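Long-range contact in polyketide synthase (Lyngbya majuscula 19L, PDB 3QIT), which probably hydrolyses the thioester of the finished polyketide chain and promotes sulfate elimination and decarboxylation, giving the terminal alkene of curacin A: residues F160-Q172 / E180-P192. Residues are numbered along the deposited sequence; the frame is centred on the assembly and turned at random. Where two conformers were deposited one is given.
Sequences FPDVATAASRLRQ and EFSYILAQRITQP
Ala-186 sets its methyl into the hole formed by Val-163, Ala-166, Ala-167 and Leu-170, a knob-into-hole fit close enough to bring its CB to 3.6 Å from Ala-167 N. Small residues permit this approach: the axes of helices 163-172 and 180-188 come within 8.2 Å at an angle of 119°, and the CA atoms of Ala-167 and Tyr-183 are 5.0 Å apart. Leu-170 and Val-163 add contacts beyond the alanine knob. Leu-170, with CG anti to its carbonyl carbon (chi1 -60°), reaches across with CD1, which lies 3.6 Å from Leu-185 CB. Val-163 divides its branches, CG1 resting 3.9 Å from Tyr-183 CE1 while CG2 meets Thr-190 OG1.

The polar bonds are local rather than across the contact. Thr-190 OG1, at chi1 49°, turns back to donate to Ala-186 O (2.7 Å) from above the carbonyl plane, just past the helix end, which leaves CG2 against Ala-166 CB. Ser-182 OG bonds to Glu-179 O. Away from the interface, Asp-162 N-caps helix 163-172.

Trp-199 of strand 196-199 touches Ala-166, Leu-170 and Thr-190. The pair is two steeply crossed, consecutive helices inserted between strands 120-126 and 234-239, consistent with the lid regions of alpha/beta hydrolases.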
loop_
_atom_site.group_PDB
_atom_site.type_symbol
_atom_site.label_atom_id
_atom_site.label_comp_id
_atom_site.label_asym_id
_atom_site.label_seq_id
_atom_site.Cartn_x
_atom_site.Cartn_y
_atom_site.Cartn_z
ATOM N N PHE B 160 -17.560 -7.584 -24.220
ATOM C CA PHE B 160 -18.648 -6.950 -24.954
ATOM C C PHE B 160 -18.464 -7.304 -26.421
ATOM O O PHE B 160 -17.332 -7.522 -26.878
ATOM C CB PHE B 160 -18.628 -5.417 -24.834
ATOM C CG PHE B 160 -18.678 -4.899 -23.427
ATOM C CD1 PHE B 160 -19.877 -4.916 -22.706
ATOM C CD2 PHE B 160 -17.557 -4.318 -22.855
ATOM C CE1 PHE B 160 -19.942 -4.410 -21.391
ATOM C CE2 PHE B 160 -17.619 -3.799 -21.534
ATOM C CZ PHE B 160 -18.797 -3.863 -20.807
ATOM N N PRO B 161 -19.567 -7.377 -27.161
ATOM C CA PRO B 161 -19.426 -7.700 -28.582
ATOM C C PRO B 161 -18.762 -6.589 -29.402
ATOM O O PRO B 161 -18.164 -6.883 -30.441
ATOM C CB PRO B 161 -20.870 -7.916 -29.042
ATOM C CG PRO B 161 -21.722 -7.266 -28.041
ATOM C CD PRO B 161 -20.978 -7.378 -26.730
ATOM N N ASP B 162 -18.886 -5.338 -28.949
ATOM C CA ASP B 162 -18.329 -4.172 -29.655
ATOM C C ASP B 162 -18.215 -2.939 -28.755
ATOM O O ASP B 162 -18.701 -2.935 -27.621
ATOM C CB ASP B 162 -19.150 -3.836 -30.921
ATOM C CG ASP B 162 -20.634 -3.672 -30.645
ATOM O OD1 ASP B 162 -21.009 -3.184 -29.566
ATOM O OD2 ASP B 162 -21.445 -4.038 -31.523
ATOM N N VAL B 163 -17.566 -1.889 -29.263
ATOM C CA VAL B 163 -17.342 -0.686 -28.465
ATOM C C VAL B 163 -18.666 0.022 -28.196
ATOM O O VAL B 163 -18.847 0.583 -27.121
ATOM C CB VAL B 163 -16.305 0.280 -29.140
ATOM C CG1 VAL B 163 -16.173 1.595 -28.349
ATOM C CG2 VAL B 163 -14.966 -0.402 -29.230
ATOM N N ALA B 164 -19.596 -0.036 -29.154
ATOM C CA ALA B 164 -20.921 0.585 -28.989
ATOM C C ALA B 164 -21.646 0.041 -27.741
ATOM O O ALA B 164 -22.343 0.777 -27.058
ATOM C CB ALA B 164 -21.780 0.341 -30.222
ATOM N N THR B 165 -21.486 -1.250 -27.478
ATOM C CA THR B 165 -22.098 -1.882 -26.298
ATOM C C THR B 165 -21.455 -1.363 -25.004
ATOM O O THR B 165 -22.154 -1.072 -24.036
ATOM C CB THR B 165 -22.054 -3.413 -26.410
ATOM O OG1 THR B 165 -22.796 -3.819 -27.574
ATOM C CG2 THR B 165 -22.652 -4.071 -25.163
ATOM N N ALA B 166 -20.127 -1.174 -25.021
ATOM C CA ALA B 166 -19.427 -0.617 -23.869
ATOM C C ALA B 166 -19.884 0.806 -23.665
ATOM O O ALA B 166 -20.121 1.231 -22.525
ATOM C CB ALA B 166 -17.903 -0.645 -24.073
ATOM N N ALA B 167 -20.003 1.561 -24.761
ATOM C CA ALA B 167 -20.480 2.945 -24.639
ATOM C C ALA B 167 -21.886 3.002 -24.061
ATOM O O ALA B 167 -22.171 3.882 -23.263
ATOM C CB ALA B 167 -20.448 3.652 -25.994
ATOM N N SER B 168 -22.756 2.081 -24.469
ATOM C CA SER B 168 -24.123 2.034 -23.935
ATOM C C SER B 168 -24.111 1.841 -22.418
ATOM O O SER B 168 -24.907 2.459 -21.687
ATOM C CB SER B 168 -24.917 0.909 -24.604
ATOM O OG SER B 168 -25.067 1.159 -25.990
ATOM N N ARG B 169 -23.215 0.974 -21.946
ATOM C CA ARG B 169 -23.065 0.764 -20.519
ATOM C C ARG B 169 -22.619 2.047 -19.812
ATOM O O ARG B 169 -23.103 2.349 -18.731
ATOM C CB ARG B 169 -22.093 -0.384 -20.215
ATOM C CG ARG B 169 -22.015 -0.674 -18.717
ATOM C CD ARG B 169 -21.479 -2.051 -18.432
ATOM N NE ARG B 169 -22.480 -3.081 -18.705
ATOM C CZ ARG B 169 -22.329 -4.359 -18.374
ATOM N NH1 ARG B 169 -21.227 -4.749 -17.749
ATOM N NH2 ARG B 169 -23.269 -5.247 -18.670
ATOM N N LEU B 170 -21.701 2.805 -20.409
ATOM C CA LEU B 170 -21.336 4.096 -19.805
ATOM C C LEU B 170 -22.524 5.071 -19.731
ATOM O O LEU B 170 -22.683 5.773 -18.712
ATOM C CB LEU B 170 -20.183 4.750 -20.571
ATOM C CG LEU B 170 -18.862 3.970 -20.652
ATOM C CD1 LEU B 170 -17.846 4.833 -21.413
ATOM C CD2 LEU B 170 -18.348 3.618 -19.234
ATOM N N ARG B 171 -23.316 5.117 -20.811
ATOM C CA ARG B 171 -24.450 6.047 -20.875
ATOM C C ARG B 171 -25.570 5.635 -19.910
ATOM O O ARG B 171 -26.266 6.502 -19.364
ATOM C CB ARG B 171 -24.959 6.251 -22.317
ATOM C CG ARG B 171 -25.835 7.508 -22.508
ATOM C CD ARG B 171 -26.143 7.787 -23.988
ATOM N NE ARG B 171 -26.915 9.022 -24.164
ATOM C CZ ARG B 171 -27.773 9.253 -25.155
ATOM N NH1 ARG B 171 -27.994 8.331 -26.088
ATOM N NH2 ARG B 171 -28.420 10.412 -25.217
ATOM N N GLN B 172 -25.727 4.334 -19.662
ATOM C CA GLN B 172 -26.701 3.903 -18.669
ATOM C C GLN B 172 -26.278 4.352 -17.270
ATOM O O GLN B 172 -27.140 4.747 -16.473
ATOM C CB GLN B 172 -26.974 2.395 -18.766
ATOM C CG GLN B 172 -27.674 2.032 -20.080
ATOM C CD GLN B 172 -28.136 0.588 -20.155
ATOM O OE1 GLN B 172 -28.691 0.047 -19.199
ATOM N NE2 GLN B 172 -27.925 -0.038 -21.305
ATOM N N GLU B 180 -22.273 10.641 -28.377
ATOM C CA GLU B 180 -20.928 10.924 -28.890
ATOM C C GLU B 180 -19.828 10.804 -27.827
ATOM O O GLU B 180 -18.775 10.225 -28.092
ATOM C CB GLU B 180 -20.852 12.316 -29.550
ATOM C CG GLU B 180 -21.763 12.504 -30.783
ATOM C CD GLU B 180 -23.161 13.063 -30.461
ATOM O OE1 GLU B 180 -23.812 12.612 -29.493
ATOM O OE2 GLU B 180 -23.629 13.955 -31.211
ATOM N N PHE B 181 -20.064 11.394 -26.655
ATOM C CA PHE B 181 -19.056 11.435 -25.601
ATOM C C PHE B 181 -18.946 10.043 -24.984
ATOM O O PHE B 181 -17.845 9.582 -24.703
ATOM C CB PHE B 181 -19.381 12.506 -24.552
ATOM C CG PHE B 181 -18.238 12.818 -23.595
ATOM C CD1 PHE B 181 -16.902 12.634 -23.967
ATOM C CD2 PHE B 181 -18.509 13.326 -22.339
ATOM C CE1 PHE B 181 -15.849 12.919 -23.072
ATOM C CE2 PHE B 181 -17.477 13.632 -21.444
ATOM C CZ PHE B 181 -16.150 13.411 -21.809
ATOM N N SER B 182 -20.077 9.355 -24.843
ATOM C CA SER B 182 -20.042 7.976 -24.328
ATOM C C SER B 182 -19.161 7.099 -25.230
ATOM O O SER B 182 -18.362 6.256 -24.766
ATOM C CB SER B 182 -21.462 7.404 -24.163
ATOM O OG SER B 182 -22.013 7.025 -25.407
ATOM N N TYR B 183 -19.272 7.308 -26.524
ATOM C CA TYR B 183 -18.455 6.571 -27.474
ATOM C C TYR B 183 -16.970 6.923 -27.375
ATOM O O TYR B 183 -16.129 6.045 -27.334
ATOM C CB TYR B 183 -18.966 6.804 -28.899
ATOM C CG TYR B 183 -18.263 5.901 -29.862
ATOM C CD1 TYR B 183 -18.745 4.603 -30.106
ATOM C CD2 TYR B 183 -17.074 6.295 -30.462
ATOM C CE1 TYR B 183 -18.076 3.747 -30.977
ATOM C CE2 TYR B 183 -16.398 5.458 -31.329
ATOM C CZ TYR B 183 -16.897 4.193 -31.581
ATOM O OH TYR B 183 -16.210 3.384 -32.446
ATOM N N ILE B 184 -16.654 8.213 -27.333
ATOM C CA ILE B 184 -15.288 8.685 -27.160
ATOM C C ILE B 184 -14.598 8.060 -25.897
ATOM O O ILE B 184 -13.425 7.610 -25.939
ATOM C CB ILE B 184 -15.328 10.250 -27.154
ATOM C CG1 ILE B 184 -15.503 10.734 -28.611
ATOM C CG2 ILE B 184 -14.103 10.857 -26.488
ATOM C CD1 ILE B 184 -15.973 12.178 -28.748
ATOM N N LEU B 185 -15.338 8.014 -24.803
ATOM C CA LEU B 185 -14.829 7.441 -23.537
ATOM C C LEU B 185 -14.569 5.938 -23.685
ATOM O O LEU B 185 -13.490 5.466 -23.378
ATOM C CB LEU B 185 -15.830 7.692 -22.429
ATOM C CG LEU B 185 -15.900 9.159 -21.985
ATOM C CD1 LEU B 185 -17.177 9.374 -21.163
ATOM C CD2 LEU B 185 -14.678 9.525 -21.192
ATOM N N ALA B 186 -15.545 5.219 -24.246
ATOM C CA ALA B 186 -15.409 3.756 -24.426
ATOM C C ALA B 186 -14.266 3.384 -25.377
ATOM O O ALA B 186 -13.555 2.412 -25.147
ATOM C CB ALA B 186 -16.738 3.145 -24.913
ATOM N N GLN B 187 -14.141 4.133 -26.483
ATOM C CA GLN B 187 -13.041 4.038 -27.431
ATOM C C GLN B 187 -11.688 4.043 -26.740
ATOM O O GLN B 187 -10.822 3.227 -27.053
ATOM C CB GLN B 187 -13.168 5.260 -28.381
ATOM C CG GLN B 187 -12.143 5.486 -29.473
ATOM C CD GLN B 187 -12.546 6.706 -30.355
ATOM O OE1 GLN B 187 -12.529 7.848 -29.901
ATOM N NE2 GLN B 187 -12.914 6.447 -31.599
ATOM N N ARG B 188 -11.536 4.908 -25.745
ATOM C CA ARG B 188 -10.258 5.047 -25.075
ATOM C C ARG B 188 -9.943 3.875 -24.130
ATOM O O ARG B 188 -8.783 3.510 -23.946
ATOM C CB ARG B 188 -10.182 6.388 -24.336
ATOM C CG ARG B 188 -8.799 6.683 -23.786
ATOM C CD ARG B 188 -8.616 8.167 -23.541
ATOM N NE ARG B 188 -7.261 8.465 -23.064
ATOM C CZ ARG B 188 -6.879 8.530 -21.785
ATOM N NH1 ARG B 188 -7.744 8.289 -20.810
ATOM N NH2 ARG B 188 -5.610 8.836 -21.487
ATOM N N ILE B 189 -10.988 3.292 -23.550
ATOM C CA ILE B 189 -10.803 2.292 -22.496
ATOM C C ILE B 189 -11.350 0.922 -22.840
ATOM O O ILE B 189 -11.745 0.175 -21.957
ATOM C CB ILE B 189 -11.332 2.762 -21.126
ATOM C CG1 ILE B 189 -12.822 3.179 -21.182
ATOM C CG2 ILE B 189 -10.391 3.879 -20.566
ATOM C CD1 ILE B 189 -13.460 3.264 -19.758
ATOM N N THR B 190 -11.323 0.580 -24.122
ATOM C CA THR B 190 -11.603 -0.813 -24.519
ATOM C C THR B 190 -10.452 -1.378 -25.350
ATOM O O THR B 190 -9.682 -0.618 -25.968
ATOM C CB THR B 190 -12.918 -0.962 -25.283
ATOM O OG1 THR B 190 -12.988 0.017 -26.335
ATOM C CG2 THR B 190 -14.103 -0.785 -24.333
ATOM N N GLN B 191 -10.367 -2.709 -25.395
ATOM C CA GLN B 191 -9.334 -3.386 -26.168
ATOM C C GLN B 191 -9.879 -4.749 -26.561
ATOM O O GLN B 191 -10.725 -5.307 -25.827
ATOM C CB GLN B 191 -8.042 -3.534 -25.349
ATOM C CG GLN B 191 -8.167 -4.553 -24.198
ATOM C CD GLN B 191 -6.970 -4.606 -23.251
ATOM O OE1 GLN B 191 -6.942 -5.439 -22.353
ATOM N NE2 GLN B 191 -6.009 -3.703 -23.422
ATOM N N PRO B 192 -9.407 -5.293 -27.699
ATOM C CA PRO B 192 -9.870 -6.626 -28.120
ATOM C C PRO B 192 -9.500 -7.713 -27.104
ATOM O O PRO B 192 -8.400 -7.686 -26.521
ATOM C CB PRO B 192 -9.130 -6.865 -29.442
ATOM C CG PRO B 192 -8.726 -5.481 -29.938
ATOM C CD PRO B 192 -8.458 -4.696 -28.664
#